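Local coordinates for protein CDP-4-keto-6-deoxy-D-glucose-3-dehydrase (PDB 3BB8) that probably acts as a pyridoxal-phosphate-dependent sugar-nucleotide dehydrase of lipopolysaccharide biosynthesis, working on CDP-4-keto-6-deoxy-D-glucose within an aspartate aminotransferase fold, at residues Y424-S427 / K428-F432; I41-K44 / E45-M49; S271-F274 / G275-H278. The protein carries 1 engineered substitution. All blocks are in the same frame, centred on the assembly; numbering follows the deposited sequence.

Interaction 1. Residues Y424-S427 / K428-F432; sequences YVVS and KFEEF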
loop_
_atom_site.group_PDB
_atom_site.type_symbol
_atom_site.label_atom_id
_atom_site.label_comp_id
_atom_site.label_asym_id
_atom_site.label_seq_id
_atom_site.Cartn_x
_atom_site.Cartn_y
_atom_site.Cartn_z
ATOM N N TYR A 424 -19.447 30.536 14.610
ATOM C CA TYR A 424 -19.254 30.070 15.973
ATOM C C TYR A 424 -17.771 30.063 16.324
ATOM O O TYR A 424 -17.385 30.465 17.422
ATOM C CB TYR A 424 -19.818 28.662 16.152
ATOM C CG TYR A 424 -19.448 28.050 17.484
ATOM C CD1 TYR A 424 -20.050 28.484 18.665
ATOM C CD2 TYR A 424 -18.455 27.077 17.572
ATOM C CE1 TYR A 424 -19.669 27.964 19.902
ATOM C CE2 TYR A 424 -18.066 26.552 18.802
ATOM C CZ TYR A 424 -18.676 27.000 19.959
ATOM O OH TYR A 424 -18.300 26.484 21.173
ATOM N N VAL A 425 -16.946 29.593 15.392
ATOM C CA VAL A 425 -15.510 29.547 15.609
ATOM C C VAL A 425 -14.989 30.959 15.841
ATOM O O VAL A 425 -14.234 31.204 16.783
ATOM C CB VAL A 425 -14.778 28.916 14.394
ATOM C CG1 VAL A 425 -13.285 29.202 14.456
ATOM C CG2 VAL A 425 -15.021 27.418 14.379
ATOM N N VAL A 426 -15.393 31.879 14.974
ATOM C CA VAL A 426 -14.972 33.269 15.076
ATOM C C VAL A 426 -15.321 33.888 16.434
ATOM O O VAL A 426 -14.530 34.644 16.993
ATOM C CB VAL A 426 -15.605 34.131 13.948
ATOM C CG1 VAL A 426 -15.452 35.610 14.260
ATOM C CG2 VAL A 426 -14.926 33.830 12.628
ATOM N N SER A 427 -16.495 33.568 16.965
ATOM C CA SER A 427 -16.899 34.128 18.248
ATOM C C SER A 427 -15.987 33.599 19.349
ATOM O O SER A 427 -15.727 34.287 20.343
ATOM C CB SER A 427 -18.365 33.786 18.556
ATOM O OG SER A 427 -18.518 32.447 18.997
ATOM N N LYS A 428 -15.494 32.377 19.169
ATOM C CA LYS A 428 -14.606 31.786 20.158
ATOM C C LYS A 428 -13.232 32.446 20.127
ATOM O O LYS A 428 -12.596 32.610 21.165
ATOM C CB LYS A 428 -14.498 30.278 19.945
ATOM C CG LYS A 428 -15.707 29.525 20.473
ATOM C CD LYS A 428 -15.881 29.813 21.949
ATOM C CE LYS A 428 -17.086 29.114 22.542
ATOM N NZ LYS A 428 -17.220 29.435 24.001
ATOM N N PHE A 429 -12.772 32.834 18.943
ATOM C CA PHE A 429 -11.483 33.499 18.849
ATOM C C PHE A 429 -11.617 34.871 19.512
ATOM O O PHE A 429 -10.744 35.301 20.270
ATOM C CB PHE A 429 -11.057 33.670 17.389
ATOM C CG PHE A 429 -10.150 32.581 16.887
ATOM C CD1 PHE A 429 -10.656 31.331 16.542
ATOM C CD2 PHE A 429 -8.780 32.810 16.753
ATOM C CE1 PHE A 429 -9.814 30.322 16.065
ATOM C CE2 PHE A 429 -7.929 31.807 16.280
ATOM C CZ PHE A 429 -8.449 30.562 15.935
ATOM N N GLU A 430 -12.724 35.550 19.222
ATOM C CA GLU A 430 -12.984 36.863 19.796
ATOM C C GLU A 430 -13.124 36.763 21.311
ATOM O O GLU A 430 -12.580 37.580 22.035
ATOM C CB GLU A 430 -14.238 37.470 19.167
ATOM C CG GLU A 430 -13.977 37.999 17.766
ATOM C CD GLU A 430 -15.245 38.326 17.005
ATOM O OE1 GLU A 430 -15.140 38.852 15.874
ATOM O OE2 GLU A 430 -16.343 38.051 17.527
ATOM N N GLU A 431 -13.833 35.745 21.781
ATOM C CA GLU A 431 -14.008 35.542 23.207
ATOM C C GLU A 431 -12.675 35.269 23.894
ATOM O O GLU A 431 -12.477 35.650 25.042
ATOM C CB GLU A 431 -14.923 34.355 23.475
ATOM C CG GLU A 431 -15.122 34.091 24.960
ATOM C CD GLU A 431 -15.884 32.812 25.247
ATOM O OE1 GLU A 431 -16.855 32.521 24.519
ATOM O OE2 GLU A 431 -15.518 32.107 26.215
ATOM N N PHE A 432 -11.764 34.603 23.193
ATOM C CA PHE A 432 -10.465 34.249 23.752
ATOM C C PHE A 432 -9.564 35.456 23.982
ATOM O O PHE A 432 -8.935 35.579 25.031
ATOM C CB PHE A 432 -9.748 33.255 22.821
ATOM C CG PHE A 432 -8.395 32.814 23.317
ATOM C CD1 PHE A 432 -8.281 31.807 24.266
ATOM C CD2 PHE A 432 -7.235 33.417 22.840
ATOM C CE1 PHE A 432 -7.030 31.401 24.736
ATOM C CE2 PHE A 432 -5.983 33.022 23.303
ATOM C CZ PHE A 432 -5.882 32.010 24.253
#
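Lys428 lays the start of its side chain against the phenol of Tyr424, one helical turn earlier. CG is the atom that meets the ring: it lies over one face, 4.3 Å from the Tyr424 ring centroid and displaced toward the rim, a CH-pi contact. Further out, CE of Lys428 passes 3.2 Å from OH of Tyr424, so the lysine crosses the ring at a slant, with CG over the face and CE beside the hydroxyl. The bend that makes this possible is at chi2 (-58°), beyond which the lysine runs straight to its ammonium group. There NZ meets OE1 of Glu431 at 3.2 Å in a salt bridge, approaching on the syn side of the carboxylate but well out of its plane.

These are i to i+4 and i to i+3 neighbours on the last turns of helix 419-432, and the same spacing orders the backbone. Carbonyl O of Tyr424 accepts from two donors arriving at the same face of its plane: OG of Ser427 at 2.8 Å and N of Lys428 at 3.2 Å. The serine reaches back in this way because chi1 (77°) sets OG between its own N and carbonyl carbon. On the side turned into the protein, CG1 of Val425 touches CD1 of Phe429 at 4.0 Å, the two side chains lying alongside and pointing the same way. Val426 CG1 meets OE1 of Glu430 at 3.6 Å.

A second shell holds these groups in place. The hydroxyl of Tyr424 is hydrogen-bonded to the carbonyl of Ala369, and OE1 of Glu430 to OG of Ser326. Phe429 touches Leu366 of helix 359-368 and also Phe409 and Ile411 of strand 408-411, while Val426 rests on Leu320 and Ala323 of helix 293-323.

Interaction 2. Residues I41-K44 / E45-M49; sequences IGTK and ELQLM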
loop_
_atom_site.group_PDB
_atom_site.type_symbol
_atom_site.label_atom_id
_atom_site.label_comp_id
_atom_site.label_asym_id
_atom_site.label_seq_id
_atom_site.Cartn_x
_atom_site.Cartn_y
_atom_site.Cartn_z
ATOM N N ILE A 41 -19.476 12.384 2.091
ATOM C CA ILE A 41 -19.968 11.357 1.186
ATOM C C ILE A 41 -21.483 11.226 1.288
ATOM O O ILE A 41 -22.086 11.626 2.285
ATOM C CB ILE A 41 -19.353 9.976 1.505
ATOM C CG1 ILE A 41 -19.824 9.501 2.884
ATOM C CG2 ILE A 41 -17.833 10.067 1.445
ATOM C CD1 ILE A 41 -19.477 8.068 3.207
ATOM N N GLY A 42 -22.086 10.646 0.257
ATOM C CA GLY A 42 -23.522 10.472 0.243
ATOM C C GLY A 42 -23.999 9.281 -0.561
ATOM O O GLY A 42 -23.264 8.310 -0.774
ATOM N N THR A 43 -25.248 9.369 -1.011
ATOM C CA THR A 43 -25.897 8.321 -1.787
ATOM C C THR A 43 -25.031 7.736 -2.894
ATOM O O THR A 43 -24.835 6.526 -2.956
ATOM C CB THR A 43 -27.201 8.851 -2.405
ATOM O OG1 THR A 43 -28.050 9.341 -1.360
ATOM C CG2 THR A 43 -27.919 7.751 -3.161
ATOM N N LYS A 44 -24.509 8.594 -3.762
ATOM C CA LYS A 44 -23.683 8.136 -4.867
ATOM C C LYS A 44 -22.504 7.268 -4.411
ATOM O O LYS A 44 -22.285 6.181 -4.952
ATOM C CB LYS A 44 -23.170 9.334 -5.659
ATOM C CG LYS A 44 -22.642 8.983 -7.037
ATOM C CD LYS A 44 -23.760 8.493 -7.954
ATOM C CE LYS A 44 -23.268 8.301 -9.386
ATOM N NZ LYS A 44 -24.396 8.080 -10.339
ATOM N N GLU A 45 -21.754 7.739 -3.415
ATOM C CA GLU A 45 -20.608 6.986 -2.922
ATOM C C GLU A 45 -21.012 5.599 -2.458
ATOM O O GLU A 45 -20.429 4.607 -2.893
ATOM C CB GLU A 45 -19.909 7.708 -1.762
ATOM C CG GLU A 45 -19.144 8.981 -2.138
ATOM C CD GLU A 45 -20.063 10.139 -2.465
ATOM O OE1 GLU A 45 -21.161 10.195 -1.880
ATOM O OE2 GLU A 45 -19.693 10.999 -3.290
ATOM N N LEU A 46 -22.007 5.522 -1.580
ATOM C CA LEU A 46 -22.438 4.224 -1.074
ATOM C C LEU A 46 -22.987 3.328 -2.170
ATOM O O LEU A 46 -22.805 2.111 -2.130
ATOM C CB LEU A 46 -23.491 4.375 0.026
ATOM C CG LEU A 46 -22.974 4.803 1.405
ATOM C CD1 LEU A 46 -22.678 6.293 1.391
ATOM C CD2 LEU A 46 -24.011 4.475 2.473
ATOM N N GLN A 47 -23.654 3.926 -3.150
ATOM C CA GLN A 47 -24.223 3.142 -4.234
ATOM C C GLN A 47 -23.131 2.454 -5.049
ATOM O O GLN A 47 -23.140 1.224 -5.199
ATOM C CB GLN A 47 -25.086 4.023 -5.133
ATOM C CG GLN A 47 -26.370 4.494 -4.456
ATOM C CD GLN A 47 -27.315 5.202 -5.408
ATOM O OE1 GLN A 47 -26.934 6.158 -6.087
ATOM N NE2 GLN A 47 -28.562 4.738 -5.459
ATOM N N LEU A 48 -22.186 3.242 -5.561
ATOM C CA LEU A 48 -21.100 2.681 -6.350
ATOM C C LEU A 48 -20.323 1.616 -5.573
ATOM O O LEU A 48 -20.035 0.548 -6.112
ATOM C CB LEU A 48 -20.152 3.782 -6.835
ATOM C CG LEU A 48 -20.789 4.849 -7.727
ATOM C CD1 LEU A 48 -19.707 5.561 -8.529
ATOM C CD2 LEU A 48 -21.788 4.202 -8.681
ATOM N N MET A 49 -19.992 1.882 -4.313
ATOM C CA MET A 49 -19.258 0.883 -3.547
ATOM C C MET A 49 -20.036 -0.427 -3.514
ATOM O O MET A 49 -19.448 -1.510 -3.476
ATOM C CB MET A 49 -18.987 1.371 -2.123
ATOM C CG MET A 49 -17.961 2.481 -2.062
ATOM S SD MET A 49 -17.373 2.736 -0.392
ATOM C CE MET A 49 -18.774 3.642 0.308
#
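A hydrophobic staple marks the start of helix 43-55: Ile41, just before the N-cap residue Gly42, touches Leu46, at position N4, five residues further on. The branch ends do the work, CD1 of Ile41 standing 4.1 Å from CD1 of Leu46, with the two side chains crossing at about a right angle.

Beside the staple, Glu45 folds back toward the N-cap. Its chain is bent at chi2 (73°), which turns the carboxylate to the backbone of Gly42 and brings OE1 to the N of that residue. The modelled separation is too short to trust in detail, but the direction is that of one half of a capping box, the glutamate at N3 accepting from the N-cap amide. The reciprocal half cannot form, since glycine has no side chain. OE1 of Glu45 also makes a salt bridge with Arg305, which would probably favour the charged form of the carboxylate. The stem of Glu45 packs on Ile41, its CG 3.8 Å from CB of the isoleucine.

Regular helical bonding begins at once: N of Leu46 reaches O of Gly42 at 3.2 Å and is almost straight (172°), and N of Gln47 reaches O of Thr43 at 2.9 Å. Thr43 and Gln47 run alongside, CG2 of the threonine resting 3.5 Å from CD of the glutamine amide, whose NE2 is bonded to the carbonyl of Ala11.

Three neighbours pack on this helix start. Thr43, Leu46 and Gln47 lean on Val14 and Ala15 of helix 6-15, Lys44 and Glu45 on Ala301 of helix 293-323, and Ile41 and Leu46 pack against Gly56 and Ser53 of the second subunit.

Interaction 3. Residues S271-F274 / G275-H278; sequences SLPF and GYDH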
loop_
_atom_site.group_PDB
_atom_site.type_symbol
_atom_site.label_atom_id
_atom_site.label_comp_id
_atom_site.label_asym_id
_atom_site.label_seq_id
_atom_site.Cartn_x
_atom_site.Cartn_y
_atom_site.Cartn_z
ATOM N N SER A 271 19.329 -13.391 -17.507
ATOM C CA SER A 271 19.636 -14.616 -18.226
ATOM C C SER A 271 18.503 -15.622 -18.075
ATOM O O SER A 271 18.730 -16.788 -17.751
ATOM C CB SER A 271 20.936 -15.213 -17.697
ATOM O OG SER A 271 20.855 -15.418 -16.304
ATOM N N LEU A 272 17.279 -15.159 -18.305
ATOM C CA LEU A 272 16.112 -16.019 -18.208
ATOM C C LEU A 272 15.998 -16.860 -19.470
ATOM O O LEU A 272 16.370 -16.415 -20.559
ATOM C CB LEU A 272 14.833 -15.185 -18.045
ATOM C CG LEU A 272 14.602 -14.440 -16.729
ATOM C CD1 LEU A 272 13.311 -13.632 -16.825
ATOM C CD2 LEU A 272 14.539 -15.434 -15.571
ATOM N N PRO A 273 15.475 -18.089 -19.343
ATOM C CA PRO A 273 15.326 -18.960 -20.511
ATOM C C PRO A 273 14.316 -18.385 -21.497
ATOM O O PRO A 273 13.406 -17.651 -21.113
ATOM C CB PRO A 273 14.855 -20.280 -19.895
ATOM C CG PRO A 273 14.069 -19.824 -18.705
ATOM C CD PRO A 273 14.959 -18.745 -18.130
ATOM N N PHE A 274 14.490 -18.711 -22.771
ATOM C CA PHE A 274 13.584 -18.242 -23.805
ATOM C C PHE A 274 12.158 -18.691 -23.495
ATOM O O PHE A 274 11.939 -19.810 -23.023
ATOM C CB PHE A 274 14.032 -18.788 -25.168
ATOM C CG PHE A 274 13.009 -18.627 -26.256
ATOM C CD1 PHE A 274 12.022 -19.588 -26.447
ATOM C CD2 PHE A 274 13.013 -17.500 -27.070
ATOM C CE1 PHE A 274 11.050 -19.427 -27.434
ATOM C CE2 PHE A 274 12.046 -17.328 -28.057
ATOM C CZ PHE A 274 11.061 -18.293 -28.238
ATOM N N GLY A 275 11.191 -17.814 -23.746
ATOM C CA GLY A 275 9.802 -18.155 -23.497
ATOM C C GLY A 275 9.327 -18.029 -22.056
ATOM O O GLY A 275 8.193 -18.411 -21.746
ATOM N N TYR A 276 10.177 -17.511 -21.171
ATOM C CA TYR A 276 9.785 -17.346 -19.773
ATOM C C TYR A 276 8.632 -16.348 -19.726
ATOM O O TYR A 276 8.683 -15.304 -20.366
ATOM C CB TYR A 276 10.952 -16.816 -18.931
ATOM C CG TYR A 276 10.833 -17.162 -17.468
ATOM C CD1 TYR A 276 11.244 -18.406 -16.996
ATOM C CD2 TYR A 276 10.257 -16.262 -16.555
ATOM C CE1 TYR A 276 11.088 -18.761 -15.657
ATOM C CE2 TYR A 276 10.093 -16.608 -15.208
ATOM C CZ TYR A 276 10.513 -17.861 -14.768
ATOM O OH TYR A 276 10.361 -18.220 -13.448
ATOM N N ASP A 277 7.594 -16.683 -18.968
ATOM C CA ASP A 277 6.405 -15.846 -18.834
ATOM C C ASP A 277 6.735 -14.369 -18.595
ATOM O O ASP A 277 7.471 -14.036 -17.665
ATOM C CB ASP A 277 5.548 -16.373 -17.676
ATOM C CG ASP A 277 4.065 -16.279 -17.958
ATOM O OD1 ASP A 277 3.538 -15.149 -18.053
ATOM O OD2 ASP A 277 3.425 -17.346 -18.090
ATOM N N HIS A 278 6.191 -13.491 -19.434
ATOM C CA HIS A 278 6.432 -12.054 -19.285
ATOM C C HIS A 278 5.864 -11.623 -17.934
ATOM O O HIS A 278 6.451 -10.797 -17.236
ATOM C CB HIS A 278 5.746 -11.255 -20.402
ATOM C CG HIS A 278 6.287 -9.864 -20.571
ATOM N ND1 HIS A 278 5.515 -8.812 -21.025
ATOM C CD2 HIS A 278 7.533 -9.361 -20.385
ATOM C CE1 HIS A 278 6.262 -7.725 -21.113
ATOM N NE2 HIS A 278 7.490 -8.031 -20.731
#
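From Pro273 to Tyr276 the chain reverses in a type II beta turn, closed by N of Tyr276 donating to O of Pro273 at 3.2 Å. That bond is moderately bent (143° at the hydrogen), and the donor is tilted well away from the carbonyl plane. Phe274 takes the extended first corner. Gly275 takes the second with a positive phi (81°), where a side chain would collide with O of Phe274.

Tyr276 returns across the turn and meets both residues of the incoming arm. CG of Pro273 comes 3.6 Å from CD1 of the tyrosine, an oblique approach, while Leu272 reaches the CD2 side, its CD1 4.0 Å from that atom and its CD2 over one face of the ring. With CG anti to the backbone N (chi1 -156°), the phenol is carried back along the Leu272-Pro273 arm. Phe274 turns outward instead, placing one face of its ring over N of Gly275, and packs on Ile360 of the second subunit.

The hydroxyl of Tyr276 is hydrogen-bonded to the carbonyl of Phe377 of the second subunit, a residue of the cofactor pocket, and the side chain of Tyr276 lies about 12 Å from a bound pyridoxal phosphate. A type II turn with glycine at its third position thus shapes a loop that reaches across the dimer interface.

In the fold
Along the chain the order is interaction 2, interaction 3, interaction 1, all within the aminotransferase-family part of the chain, yet none touches another. Interactions 1 and 3 are the most distant, about 69 Å between centres and on opposite sides of the chain's centre; the centre of interaction 2 stands about 35 Å from the first and 45 Å from the third. Interactions 1 and 2 both pack on the long helix 293-323, one near its end and the other nearer its start, whereas 271-278 belongs to the loop leading into that helix. Interactions 2 and 3 meet the second subunit, so helix start and loop turn both contribute to the dimer, while the 424-432 helix end stays within its own chain.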